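Local coordinates for protein Exo-1,3/1,4-beta-glucanase (PDB 3RRX) that probably hydrolyses beta-1,3- and beta-1,4-glucosidic bonds from the ends of glucan chains, as an exo-acting enzyme of glycoside hydrolase family 3, at residues 404-409 and 613-618; 562-567 and 574-579; 41-46 and 58-63; 292-297 and 319-324. The protein carries 1 engineered substitution. All blocks are in the same frame, centred on the assembly; numbering follows the deposited sequence. Where two conformers were deposited one is given.

Interaction 1: residues 404-409 and 613-618; sequences NESILP and QDNINV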
loop_
_atom_site.group_PDB
_atom_site.type_symbol
_atom_site.label_atom_id
_atom_site.label_comp_id
_atom_site.label_asym_id
_atom_site.label_seq_id
_atom_site.Cartn_x
_atom_site.Cartn_y
_atom_site.Cartn_z
ATOM N N ASN A 404 -4.186 27.078 17.349
ATOM C CA ASN A 404 -4.646 28.134 18.252
ATOM C C ASN A 404 -3.888 29.434 18.041
ATOM O O ASN A 404 -2.669 29.421 17.862
ATOM C CB ASN A 404 -4.566 27.686 19.712
ATOM C CG ASN A 404 -5.749 26.827 20.115
ATOM O OD1 ASN A 404 -6.434 26.261 19.261
ATOM N ND2 ASN A 404 -6.001 26.732 21.417
ATOM N N GLU A 405 -4.627 30.543 18.049
ATOM C CA GLU A 405 -4.065 31.877 17.830
ATOM C C GLU A 405 -3.270 31.958 16.526
ATOM O O GLU A 405 -2.370 32.785 16.387
ATOM C CB GLU A 405 -3.186 32.301 19.009
ATOM C CG GLU A 405 -3.893 32.256 20.364
ATOM C CD GLU A 405 -5.184 33.052 20.387
ATOM O OE1 GLU A 405 -5.252 34.109 19.725
ATOM O OE2 GLU A 405 -6.136 32.618 21.069
ATOM N N SER A 406 -3.608 31.099 15.572
ATOM C CA SER A 406 -2.962 31.109 14.260
ATOM C C SER A 406 -1.440 31.099 14.345
ATOM O O SER A 406 -0.760 31.880 13.674
ATOM C CB SER A 406 -3.428 32.317 13.445
ATOM O OG SER A 406 -4.830 32.283 13.266
ATOM N N ILE A 407 -0.895 30.212 15.165
ATOM C CA ILE A 407 0.556 30.134 15.290
ATOM C C ILE A 407 1.194 29.678 13.966
ATOM O O ILE A 407 2.294 30.107 13.613
ATOM C CB ILE A 407 0.970 29.234 16.479
ATOM C CG1 ILE A 407 2.491 29.211 16.636
ATOM C CG2 ILE A 407 0.389 27.831 16.333
ATOM C CD1 ILE A 407 2.959 28.397 17.819
ATOM N N LEU A 408 0.490 28.825 13.225
ATOM C CA LEU A 408 0.893 28.475 11.861
ATOM C C LEU A 408 0.200 29.408 10.876
ATOM O O LEU A 408 -0.949 29.792 11.093
ATOM C CB LEU A 408 0.495 27.026 11.537
ATOM C CG LEU A 408 1.288 25.918 12.234
ATOM C CD1 LEU A 408 0.694 24.545 11.905
ATOM C CD2 LEU A 408 2.779 25.989 11.829
ATOM N N PRO A 409 0.875 29.759 9.771
ATOM C CA PRO A 409 2.231 29.334 9.404
ATOM C C PRO A 409 3.303 30.136 10.128
ATOM O O PRO A 409 3.087 31.284 10.522
ATOM C CB PRO A 409 2.288 29.625 7.902
ATOM C CG PRO A 409 1.371 30.797 7.719
ATOM C CD PRO A 409 0.253 30.589 8.721
ATOM N N GLN A 613 -7.324 29.984 6.615
ATOM C CA GLN A 613 -8.448 30.916 6.516
ATOM C C GLN A 613 -9.368 30.851 7.736
ATOM O O GLN A 613 -10.168 31.758 7.959
ATOM C CB GLN A 613 -9.249 30.678 5.232
ATOM C CG GLN A 613 -8.484 31.020 3.966
ATOM C CD GLN A 613 -8.010 32.461 3.959
ATOM O OE1 GLN A 613 -6.823 32.736 3.785
ATOM N NE2 GLN A 613 -8.940 33.392 4.151
ATOM N N ASP A 614 -9.266 29.779 8.518
ATOM C CA ASP A 614 -10.067 29.655 9.736
ATOM C C ASP A 614 -9.454 30.419 10.901
ATOM O O ASP A 614 -8.239 30.584 10.979
ATOM C CB ASP A 614 -10.228 28.186 10.130
ATOM C CG ASP A 614 -10.947 27.388 9.080
ATOM O OD1 ASP A 614 -11.973 27.880 8.558
ATOM O OD2 ASP A 614 -10.477 26.278 8.760
ATOM N N ASN A 615 -10.302 30.883 11.811
ATOM C CA ASN A 615 -9.825 31.452 13.064
ATOM C C ASN A 615 -10.519 30.758 14.221
ATOM O O ASN A 615 -11.257 31.371 14.990
ATOM C CB ASN A 615 -10.038 32.964 13.105
ATOM C CG ASN A 615 -9.284 33.678 11.998
ATOM O OD1 ASN A 615 -8.077 33.905 12.100
ATOM N ND2 ASN A 615 -9.991 34.017 10.922
ATOM N N ILE A 616 -10.270 29.459 14.318
ATOM C CA ILE A 616 -10.904 28.602 15.305
ATOM C C ILE A 616 -9.869 28.177 16.337
ATOM O O ILE A 616 -8.751 27.803 15.982
ATOM C CB ILE A 616 -11.496 27.359 14.625
ATOM C CG1 ILE A 616 -12.605 27.773 13.653
ATOM C CG2 ILE A 616 -12.027 26.374 15.656
ATOM C CD1 ILE A 616 -13.206 26.629 12.869
ATOM N N ASN A 617 -10.226 28.269 17.614
ATOM C CA ASN A 617 -9.379 27.742 18.673
ATOM C C ASN A 617 -9.984 26.434 19.168
ATOM O O ASN A 617 -11.203 26.285 19.200
ATOM C CB ASN A 617 -9.256 28.732 19.842
ATOM C CG ASN A 617 -8.374 29.939 19.519
ATOM O OD1 ASN A 617 -7.360 29.833 18.819
ATOM N ND2 ASN A 617 -8.756 31.095 20.047
ATOM N N VAL A 618 -9.133 25.485 19.539
ATOM C CA VAL A 618 -9.587 24.244 20.159
ATOM C C VAL A 618 -9.319 24.350 21.660
ATOM O O VAL A 618 -8.193 24.614 22.077
ATOM C CB VAL A 618 -8.842 23.012 19.585
ATOM C CG1 VAL A 618 -9.276 21.732 20.298
ATOM C CG2 VAL A 618 -9.059 22.909 18.087
HETATM O O HOH W 1 -7.244 25.740 16.661
HETATM O O HOH W 2 -5.763 31.370 10.868
HETATM O O HOH W 3 -6.504 29.586 13.993
#

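Interaction 2: residues 562-567 and 574-579; sequences DVLLTN and FDFTGK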
loop_
_atom_site.group_PDB
_atom_site.type_symbol
_atom_site.label_atom_id
_atom_site.label_comp_id
_atom_site.label_asym_id
_atom_site.label_seq_id
_atom_site.Cartn_x
_atom_site.Cartn_y
_atom_site.Cartn_z
ATOM N N ASP A 562 6.799 23.047 3.362
ATOM C CA ASP A 562 6.053 23.810 2.351
ATOM C C ASP A 562 4.762 24.408 2.911
ATOM O O ASP A 562 4.362 25.510 2.529
ATOM C CB ASP A 562 5.651 22.927 1.162
ATOM C CG ASP A 562 6.819 22.525 0.286
ATOM O OD1 ASP A 562 7.884 23.182 0.332
ATOM O OD2 ASP A 562 6.657 21.533 -0.465
ATOM N N VAL A 563 4.084 23.656 3.775
ATOM C CA VAL A 563 2.822 24.118 4.343
ATOM C C VAL A 563 2.995 24.870 5.671
ATOM O O VAL A 563 2.344 25.885 5.894
ATOM C CB VAL A 563 1.818 22.951 4.523
ATOM C CG1 VAL A 563 0.538 23.439 5.207
ATOM C CG2 VAL A 563 1.506 22.296 3.162
ATOM N N LEU A 564 3.863 24.372 6.547
ATOM C CA LEU A 564 4.006 24.941 7.887
ATOM C C LEU A 564 4.724 26.291 7.915
ATOM O O LEU A 564 4.480 27.100 8.812
ATOM C CB LEU A 564 4.728 23.965 8.825
ATOM C CG LEU A 564 3.843 22.957 9.570
ATOM C CD1 LEU A 564 3.022 22.102 8.601
ATOM C CD2 LEU A 564 4.708 22.085 10.472
ATOM N N LEU A 565 5.616 26.522 6.954
ATOM C CA LEU A 565 6.418 27.755 6.928
ATOM C C LEU A 565 5.890 28.771 5.921
ATOM O O LEU A 565 5.331 28.393 4.901
ATOM C CB LEU A 565 7.871 27.440 6.562
ATOM C CG LEU A 565 8.678 26.489 7.453
ATOM C CD1 LEU A 565 10.132 26.427 6.966
ATOM C CD2 LEU A 565 8.633 26.953 8.894
ATOM N N THR A 566 6.086 30.059 6.196
ATOM C CA THR A 566 5.870 31.082 5.176
ATOM C C THR A 566 7.014 30.993 4.172
ATOM O O THR A 566 7.990 30.273 4.397
ATOM C CB THR A 566 5.906 32.506 5.769
ATOM O OG1 THR A 566 7.231 32.792 6.238
ATOM C CG2 THR A 566 4.906 32.662 6.919
ATOM N N ASN A 567 6.901 31.721 3.064
ATOM C CA ASN A 567 8.058 31.931 2.196
ATOM C C ASN A 567 8.982 32.994 2.800
ATOM O O ASN A 567 8.754 33.449 3.925
ATOM C CB ASN A 567 7.627 32.311 0.774
ATOM C CG ASN A 567 6.851 33.618 0.721
ATOM O OD1 ASN A 567 6.990 34.482 1.593
ATOM N ND2 ASN A 567 6.026 33.768 -0.311
ATOM N N PHE A 574 1.895 27.563 0.930
ATOM C CA PHE A 574 0.836 26.581 0.694
ATOM C C PHE A 574 -0.074 26.535 1.915
ATOM O O PHE A 574 0.405 26.541 3.045
ATOM C CB PHE A 574 1.430 25.191 0.468
ATOM C CG PHE A 574 2.198 25.051 -0.815
ATOM C CD1 PHE A 574 1.557 24.648 -1.978
ATOM C CD2 PHE A 574 3.560 25.301 -0.855
ATOM C CE1 PHE A 574 2.260 24.509 -3.164
ATOM C CE2 PHE A 574 4.273 25.157 -2.038
ATOM C CZ PHE A 574 3.619 24.765 -3.193
ATOM N N ASP A 575 -1.385 26.488 1.701
ATOM C CA ASP A 575 -2.319 26.350 2.815
ATOM C C ASP A 575 -2.601 24.855 2.976
ATOM O O ASP A 575 -2.291 24.071 2.084
ATOM C CB ASP A 575 -3.611 27.122 2.503
ATOM C CG ASP A 575 -4.454 27.431 3.753
ATOM O OD1 ASP A 575 -4.234 26.828 4.825
ATOM O OD2 ASP A 575 -5.366 28.282 3.649
ATOM N N PHE A 576 -3.164 24.455 4.112
ATOM C CA PHE A 576 -3.663 23.093 4.280
ATOM C C PHE A 576 -4.857 22.862 3.366
ATOM O O PHE A 576 -5.671 23.765 3.168
ATOM C CB PHE A 576 -4.085 22.851 5.729
ATOM C CG PHE A 576 -2.931 22.704 6.678
ATOM C CD1 PHE A 576 -2.406 21.448 6.965
ATOM C CD2 PHE A 576 -2.355 23.821 7.273
ATOM C CE1 PHE A 576 -1.329 21.316 7.842
ATOM C CE2 PHE A 576 -1.298 23.695 8.148
ATOM C CZ PHE A 576 -0.781 22.441 8.433
ATOM N N THR A 577 -4.961 21.654 2.819
ATOM C CA THR A 577 -6.106 21.277 1.995
ATOM C C THR A 577 -6.703 19.937 2.425
ATOM O O THR A 577 -7.851 19.643 2.114
ATOM C CB THR A 577 -5.732 21.210 0.491
ATOM O OG1 THR A 577 -4.576 20.385 0.322
ATOM C CG2 THR A 577 -5.426 22.603 -0.058
ATOM N N GLY A 578 -5.925 19.129 3.143
ATOM C CA GLY A 578 -6.366 17.804 3.538
ATOM C C GLY A 578 -7.533 17.824 4.518
ATOM O O GLY A 578 -7.696 18.781 5.281
ATOM N N LYS A 579 -8.336 16.761 4.491
ATOM C CA LYS A 579 -9.491 16.600 5.373
ATOM C C LYS A 579 -9.510 15.154 5.861
ATOM O O LYS A 579 -9.212 14.240 5.090
ATOM C CB LYS A 579 -10.791 16.871 4.604
ATOM C CG LYS A 579 -10.860 18.224 3.910
ATOM C CD LYS A 579 -10.938 19.359 4.926
ATOM C CE LYS A 579 -11.092 20.714 4.240
ATOM N NZ LYS A 579 -11.419 21.798 5.208
HETATM O O HOH W 4 2.776 28.213 4.018
#

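Interaction 3: residues 41-46 and 58-63; sequences QMIQPE and YGFGSY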
loop_
_atom_site.group_PDB
_atom_site.type_symbol
_atom_site.label_atom_id
_atom_site.label_comp_id
_atom_site.label_asym_id
_atom_site.label_seq_id
_atom_site.Cartn_x
_atom_site.Cartn_y
_atom_site.Cartn_z
ATOM N N GLN A 41 1.792 -23.086 -14.697
ATOM C CA GLN A 41 1.336 -21.713 -14.874
ATOM C C GLN A 41 0.702 -21.147 -13.604
ATOM O O GLN A 41 0.713 -19.936 -13.396
ATOM C CB GLN A 41 0.329 -21.613 -16.020
ATOM C CG GLN A 41 0.967 -21.703 -17.418
ATOM C CD GLN A 41 2.043 -20.644 -17.619
ATOM O OE1 GLN A 41 1.763 -19.445 -17.585
ATOM N NE2 GLN A 41 3.285 -21.085 -17.805
ATOM N N MET A 42 0.136 -22.026 -12.777
ATOM C CA MET A 42 -0.640 -21.619 -11.597
ATOM C C MET A 42 0.180 -21.480 -10.313
ATOM O O MET A 42 -0.343 -21.066 -9.274
ATOM C CB MET A 42 -1.767 -22.639 -11.346
ATOM C CG MET A 42 -2.710 -22.846 -12.520
ATOM S SD MET A 42 -3.901 -24.186 -12.228
ATOM C CE MET A 42 -4.817 -23.540 -10.816
ATOM N N ILE A 43 1.454 -21.853 -10.367
ATOM C CA ILE A 43 2.310 -21.865 -9.185
ATOM C C ILE A 43 3.305 -20.705 -9.208
ATOM O O ILE A 43 3.947 -20.469 -10.231
ATOM C CB ILE A 43 3.111 -23.189 -9.087
ATOM C CG1 ILE A 43 2.180 -24.397 -9.222
ATOM C CG2 ILE A 43 3.894 -23.249 -7.778
ATOM C CD1 ILE A 43 1.012 -24.388 -8.251
ATOM N N GLN A 44 3.432 -20.000 -8.083
ATOM C CA GLN A 44 4.340 -18.854 -7.972
ATOM C C GLN A 44 5.353 -18.985 -6.837
ATOM O O GLN A 44 5.013 -18.751 -5.672
ATOM C CB GLN A 44 3.547 -17.565 -7.740
ATOM C CG GLN A 44 4.426 -16.315 -7.676
ATOM C CD GLN A 44 3.630 -15.081 -7.298
ATOM O OE1 GLN A 44 3.544 -14.720 -6.124
ATOM N NE2 GLN A 44 3.037 -14.433 -8.290
ATOM N N PRO A 45 6.607 -19.329 -7.182
ATOM C CA PRO A 45 7.755 -19.357 -6.266
ATOM C C PRO A 45 8.235 -17.936 -5.969
ATOM O O PRO A 45 7.871 -17.009 -6.694
ATOM C CB PRO A 45 8.844 -20.079 -7.082
ATOM C CG PRO A 45 8.136 -20.667 -8.281
ATOM C CD PRO A 45 6.976 -19.781 -8.535
ATOM N N GLU A 46 9.055 -17.785 -4.934
ATOM C CA GLU A 46 9.624 -16.498 -4.565
ATOM C C GLU A 46 11.157 -16.566 -4.708
ATOM O O GLU A 46 11.764 -17.623 -4.490
ATOM C CB GLU A 46 9.211 -16.151 -3.134
ATOM C CG GLU A 46 9.378 -14.685 -2.751
ATOM C CD GLU A 46 10.768 -14.368 -2.253
ATOM O OE1 GLU A 46 11.432 -15.285 -1.722
ATOM O OE2 GLU A 46 11.192 -13.199 -2.389
ATOM N N TYR A 58 10.609 -26.428 -14.671
ATOM C CA TYR A 58 9.157 -26.374 -14.463
ATOM C C TYR A 58 8.419 -25.325 -15.292
ATOM O O TYR A 58 7.252 -25.510 -15.622
ATOM C CB TYR A 58 8.859 -26.140 -12.986
ATOM C CG TYR A 58 9.274 -27.286 -12.098
ATOM C CD1 TYR A 58 8.565 -28.482 -12.108
ATOM C CD2 TYR A 58 10.372 -27.181 -11.258
ATOM C CE1 TYR A 58 8.935 -29.540 -11.298
ATOM C CE2 TYR A 58 10.751 -28.232 -10.437
ATOM C CZ TYR A 58 10.024 -29.412 -10.466
ATOM O OH TYR A 58 10.381 -30.470 -9.663
ATOM N N GLY A 59 9.081 -24.216 -15.612
ATOM C CA GLY A 59 8.449 -23.178 -16.413
ATOM C C GLY A 59 7.287 -22.500 -15.692
ATOM O O GLY A 59 6.245 -22.237 -16.289
ATOM N N PHE A 60 7.466 -22.212 -14.409
ATOM C CA PHE A 60 6.414 -21.575 -13.613
ATOM C C PHE A 60 5.840 -20.338 -14.306
ATOM O O PHE A 60 6.574 -19.589 -14.951
ATOM C CB PHE A 60 6.954 -21.197 -12.231
ATOM C CG PHE A 60 7.406 -22.375 -11.416
ATOM C CD1 PHE A 60 6.489 -23.313 -10.962
ATOM C CD2 PHE A 60 8.744 -22.549 -11.105
ATOM C CE1 PHE A 60 6.903 -24.399 -10.206
ATOM C CE2 PHE A 60 9.160 -23.633 -10.347
ATOM C CZ PHE A 60 8.240 -24.554 -9.902
ATOM N N GLY A 61 4.535 -20.116 -14.155
ATOM C CA GLY A 61 3.866 -19.007 -14.817
ATOM C C GLY A 61 4.285 -17.621 -14.339
ATOM O O GLY A 61 4.156 -16.638 -15.065
ATOM N N SER A 62 4.782 -17.541 -13.113
ATOM C CA SER A 62 5.237 -16.271 -12.543
ATOM C C SER A 62 6.143 -16.559 -11.376
ATOM O O SER A 62 6.220 -17.695 -10.907
ATOM C CB SER A 62 4.053 -15.420 -12.056
ATOM O OG SER A 62 3.362 -16.041 -10.971
ATOM N N TYR A 63 6.832 -15.524 -10.906
ATOM C CA TYR A 63 7.617 -15.630 -9.699
ATOM C C TYR A 63 7.593 -14.283 -8.953
ATOM O O TYR A 63 7.291 -13.233 -9.532
ATOM C CB TYR A 63 9.042 -16.133 -10.014
ATOM C CG TYR A 63 9.882 -15.202 -10.866
ATOM C CD1 TYR A 63 9.685 -15.110 -12.238
ATOM C CD2 TYR A 63 10.883 -14.424 -10.294
ATOM C CE1 TYR A 63 10.462 -14.254 -13.018
ATOM C CE2 TYR A 63 11.658 -13.573 -11.062
ATOM C CZ TYR A 63 11.446 -13.489 -12.420
ATOM O OH TYR A 63 12.236 -12.638 -13.176
HETATM O O HOH W 5 2.388 -18.580 -11.523
HETATM O O HOH W 6 5.520 -19.326 -17.830
#

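Interaction 4: residues 292-297 and 319-324; sequences VSDWNA and VIMVPE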
loop_
_atom_site.group_PDB
_atom_site.type_symbol
_atom_site.label_atom_id
_atom_site.label_comp_id
_atom_site.label_asym_id
_atom_site.label_seq_id
_atom_site.Cartn_x
_atom_site.Cartn_y
_atom_site.Cartn_z
ATOM N N VAL A 292 -5.107 -14.255 -7.442
ATOM C CA VAL A 292 -3.864 -14.738 -6.843
ATOM C C VAL A 292 -4.065 -14.837 -5.329
ATOM O O VAL A 292 -4.755 -14.004 -4.737
ATOM C CB VAL A 292 -2.654 -13.813 -7.186
ATOM C CG1 VAL A 292 -2.908 -12.377 -6.699
ATOM C CG2 VAL A 292 -1.348 -14.372 -6.600
ATOM N N SER A 293 -3.503 -15.864 -4.695
ATOM C CA SER A 293 -3.603 -15.954 -3.240
ATOM C C SER A 293 -2.543 -15.080 -2.580
ATOM O O SER A 293 -1.621 -14.612 -3.244
ATOM C CB SER A 293 -3.465 -17.404 -2.762
ATOM O OG SER A 293 -2.209 -17.949 -3.129
ATOM N N ASP A 294 -2.687 -14.851 -1.273
ATOM C CA ASP A 294 -1.673 -14.121 -0.512
ATOM C C ASP A 294 -0.623 -15.104 0.033
ATOM O O ASP A 294 -0.762 -16.323 -0.108
ATOM C CB ASP A 294 -2.336 -13.298 0.617
ATOM C CG ASP A 294 -1.556 -12.013 0.962
ATOM O OD1 ASP A 294 -0.332 -11.966 0.742
ATOM O OD2 ASP A 294 -2.172 -11.045 1.462
ATOM N N TRP A 295 0.417 -14.562 0.656
ATOM C CA TRP A 295 1.635 -15.303 1.027
ATOM C C TRP A 295 1.368 -16.543 1.899
ATOM O O TRP A 295 1.103 -16.415 3.091
ATOM C CB TRP A 295 2.574 -14.334 1.759
ATOM C CG TRP A 295 3.936 -14.859 2.125
ATOM C CD1 TRP A 295 4.236 -15.732 3.131
ATOM C CD2 TRP A 295 5.181 -14.488 1.533
ATOM N NE1 TRP A 295 5.590 -15.949 3.180
ATOM C CE2 TRP A 295 6.197 -15.189 2.217
ATOM C CE3 TRP A 295 5.541 -13.627 0.490
ATOM C CZ2 TRP A 295 7.549 -15.063 1.890
ATOM C CZ3 TRP A 295 6.889 -13.505 0.161
ATOM C CH2 TRP A 295 7.874 -14.221 0.860
ATOM N N ASN A 296 1.452 -17.735 1.309
ATOM C CA ASN A 296 1.119 -18.979 2.024
ATOM C C ASN A 296 -0.264 -18.968 2.689
ATOM O O ASN A 296 -0.508 -19.704 3.654
ATOM C CB ASN A 296 2.172 -19.306 3.087
ATOM C CG ASN A 296 3.443 -19.881 2.496
ATOM O OD1 ASN A 296 3.409 -20.548 1.465
ATOM N ND2 ASN A 296 4.579 -19.628 3.156
ATOM N N ALA A 297 -1.172 -18.138 2.186
ATOM C CA ALA A 297 -2.514 -18.073 2.764
ATOM C C ALA A 297 -3.223 -19.436 2.678
ATOM O O ALA A 297 -4.109 -19.738 3.474
ATOM C CB ALA A 297 -3.346 -17.004 2.077
ATOM N N VAL A 319 -3.861 -18.453 -9.197
ATOM C CA VAL A 319 -2.407 -18.488 -9.026
ATOM C C VAL A 319 -2.071 -18.577 -7.543
ATOM O O VAL A 319 -2.552 -17.775 -6.736
ATOM C CB VAL A 319 -1.696 -17.252 -9.659
ATOM C CG1 VAL A 319 -0.186 -17.252 -9.304
ATOM C CG2 VAL A 319 -1.903 -17.231 -11.182
ATOM N N ILE A 320 -1.263 -19.564 -7.181
ATOM C CA ILE A 320 -0.971 -19.818 -5.775
ATOM C C ILE A 320 0.371 -19.212 -5.368
ATOM O O ILE A 320 1.412 -19.565 -5.925
ATOM C CB ILE A 320 -0.968 -21.326 -5.462
ATOM C CG1 ILE A 320 -2.355 -21.919 -5.733
ATOM C CG2 ILE A 320 -0.594 -21.559 -4.002
ATOM C CD1 ILE A 320 -3.372 -21.544 -4.677
ATOM N N MET A 321 0.336 -18.290 -4.409
ATOM C CA MET A 321 1.563 -17.675 -3.905
ATOM C C MET A 321 2.140 -18.630 -2.871
ATOM O O MET A 321 1.731 -18.627 -1.720
ATOM C CB MET A 321 1.270 -16.306 -3.274
ATOM C CG MET A 321 2.531 -15.482 -2.877
ATOM S SD MET A 321 2.111 -13.867 -2.174
ATOM C CE MET A 321 1.416 -13.050 -3.610
ATOM N N VAL A 322 3.076 -19.467 -3.299
ATOM C CA VAL A 322 3.685 -20.445 -2.412
ATOM C C VAL A 322 5.204 -20.273 -2.522
ATOM O O VAL A 322 5.896 -20.981 -3.261
ATOM C CB VAL A 322 3.170 -21.889 -2.703
ATOM C CG1 VAL A 322 3.268 -22.233 -4.204
ATOM C CG2 VAL A 322 3.882 -22.930 -1.827
ATOM N N PRO A 323 5.723 -19.275 -1.802
ATOM C CA PRO A 323 7.089 -18.787 -2.036
ATOM C C PRO A 323 8.182 -19.842 -1.845
ATOM O O PRO A 323 9.161 -19.849 -2.601
ATOM C CB PRO A 323 7.241 -17.650 -1.009
ATOM C CG PRO A 323 6.130 -17.826 -0.028
ATOM C CD PRO A 323 5.008 -18.489 -0.781
ATOM N N GLU A 324 8.005 -20.722 -0.868
ATOM C CA GLU A 324 9.050 -21.658 -0.464
ATOM C C GLU A 324 8.753 -23.109 -0.844
ATOM O O GLU A 324 9.654 -23.849 -1.246
ATOM C CB GLU A 324 9.275 -21.564 1.052
ATOM C CG GLU A 324 10.262 -22.590 1.585
ATOM C CD GLU A 324 10.589 -22.404 3.055
ATOM O OE1 GLU A 324 9.898 -21.621 3.742
ATOM O OE2 GLU A 324 11.548 -23.052 3.523
HETATM O O HOH W 7 -1.350 -19.008 -0.975
HETATM O O HOH W 8 5.817 -21.740 0.831
HETATM O O HOH W 9 7.382 -20.422 3.990
#

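Interaction 1: residues 404-409 and 613-618
Asn404 and Asn617 bring two irregular loops together in opposite chain directions: their CA atoms lie 4.8 Å apart, and the backbones have spread to 7.0 Å between the CA atoms of Ser406 and Asn615. Because the main chains do not pair directly, amide side chains make the link, and asparagine suits this because one flat group both accepts and donates. Asn404 uses both ends of its amide on Val618. Its OD1 receives the backbone N of Val618 at 2.8 Å, while its ND2 donates to Val618 O at 3.1 Å, with that oxygen almost in the plane of the amide; the pair copies what a neighbouring strand would offer. A chi1 of -81°, with CG beside the backbone N, turns the amide to face this residue. Asn617 answers in the other direction. Its OD1 takes the backbone N-H of Glu405 in the carbonyl plane at 2.9 Å, and its ND2 makes a weak bond to Glu405 OE2. The two asparagine amides are turned 59° against each other. Glu405 and Ser406 both have positive phi, which curls the chain away just past this grip. Water then spans the gap: one molecule donates to both Asn404 OD1 and Ile616 O, and another joins Ser406 OG to Asp614 O. The contact is solvent-rich on the surface but anchored inward, since Asn404 also bonds through its backbone to Asp545, Val618 packs on Lys402 of strand 399-403, and Leu408 is buried against strands 399-403, 525-530 and 546-551.

Interaction 2: residues 562-567 and 574-579
Val563, in the last turn of helix 558-564, is wedged between Phe574 and Phe576 of the chain that folds back against it. Its CB lies 4.1 Å from the carbonyl oxygen of Phe574. From there the two methyls part: CG2 rests on Phe574 CB at 4.0 Å, whereas CG1, anti to the backbone N with chi1 at 176°, points at the aromatic ring of Phe576. CG1 stands over the centre of that ring in a CH-pi contact, 3.5 Å from the centroid and only 11° off the ring normal. A branched residue suits the place because each methyl serves a different partner. Leu564 adds to the same ring, its CD1 approaching Phe576 CZ at 3.8 Å. Phe574 is placed differently: the carbonyl oxygen of Asp562 meets its ring at the edge, near the ring plane, 3.5 Å from CD2, where the aromatic hydrogens carry a slight positive charge. Arg395 joins the Phe574 ring in a cation-pi contact and forms a salt bridge to Asp562 OD2, while Asp562 OD1 is bonded to Gln460 NE2. At the helix end, a water accepts from Phe574 N and donates toward the carbonyl oxygens of Val563 and Leu565. Val563 O is bonded to Tyr612 OH as well, and the Tyr612 ring meets that of Phe576. The chain thus returns against the end of helix 558-564, which follows strand 546-551 in the (alpha/beta)6 sandwich, the second domain of family 3 enzymes.

Interaction 3: residues 41-46 and 58-63
Gln41 and Gly61 touch backbone to backbone, with CA atoms only 3.7 Å apart, where the two strands of a beta-alpha-beta crossover of the (alpha/beta)8 barrel begin; helix 52-58 connects these strands, 43-44 and 62-65. Gly61 fits because a beta carbon would fall on the carbonyl oxygen of Gln41; its CA instead makes a CA-H...O contact there. Farther along, side chains and water bridge the strands before main-chain bonding starts between Pro45 and Leu64. Gln44 is extended, its CG anti to the backbone N at chi1 -177°, and its NE2 gives a nearly straight hydrogen bond to Ser62 OG at 3.1 Å, with the hydroxyl in the amide plane. Ser62 OG, at a chi1 of 65°, also bonds a water that donates to Gln41 O and, weakly, to Ile43 O. Pro45 covers the ring of Phe60: its CG sits 3.7 Å from the centroid in a CH-pi contact, offset toward the rim, while Tyr58 CB lies over the opposite face. Proline and phenylalanine suit this buried apolar layer, since a flat ring accepts a compact aliphatic one closely. In the second shell, Phe326 of helix 326-338 meets Phe60 and packs on Pro45. Lys358 of helix 344-361 bonds both Gln41 OE1 and Gly61 O, tying the side chain of one segment to the backbone of the other. Trp157 packs against both Gln44 and Ser62 from strand 157-162. Buried Ser62 O finds no hydrogen-bonding partner in the model; what lies against it is Pro45 CD, at 3.2 Å.

Interaction 4: residues 292-297 and 319-324
Ser293 bonds to the neighbouring segment through two atoms. Its backbone N donates to Val319 O at 3.0 Å, nearly along the C=O axis, and its OG accepts the N-H of Met321 at 2.9 Å. The hydroxyl, at chi1 61°, thus replaces a main-chain acceptor just where the strand pairing ends. Farther on, Asn296 N donates to Met321 O at 3.2 Å. These bonds follow the bridge between Val292 and Val319, which joins neighbouring parallel strands of the (alpha/beta)8 barrel; residues 293-297 follow the C-terminal end of strand 290-292, the end at which such barrels carry their active-site loops. A type II turn runs from Asp294 to Ala297, and asparagine suits its third position, tolerating a positive phi well. Against the turn, Met321 brings SD to 3.4 Å from Trp295 N, its long flexible chain bending at the last torsion to bring CE against Ser293 O. Trp295 spreads its six-membered ring over Pro323, whose CG makes a CH-pi contact 3.7 Å from the ring centroid. Pro323 CD in turn touches Asn296 OD1. One water joins that OD1 to Glu324 N, and a second, held weakly by Asn296 ND2, reaches Glu324 OE1. A 1,2-ethanediol, probably from the crystallisation liquor, lies about 4 Å from the Trp295 side chain.

In the fold
The four contacts fall into two pairs on opposite sides of the chain's centre. Interactions 3 and 4, both buried in the N-terminal barrel, share a sheet: strands 43-44 and 320-321 are neighbours, and Met42 O probably accepts a hydrogen bond from Ile320 N. Interactions 1 and 2 lie at the second, alpha/beta sandwich domain and touch where Pro409 CB packs on Leu564 O at 3.5 Å; along the chain, 2 is nested inside the loop that 1 closes. The centres of interactions 1 and 3 lie about 57 Å apart. Chemistry follows place: interaction 1, at the surface, relies on amides and water; interaction 2, buried, on aromatic packing with no direct hydrogen bond; the barrel contacts combine both.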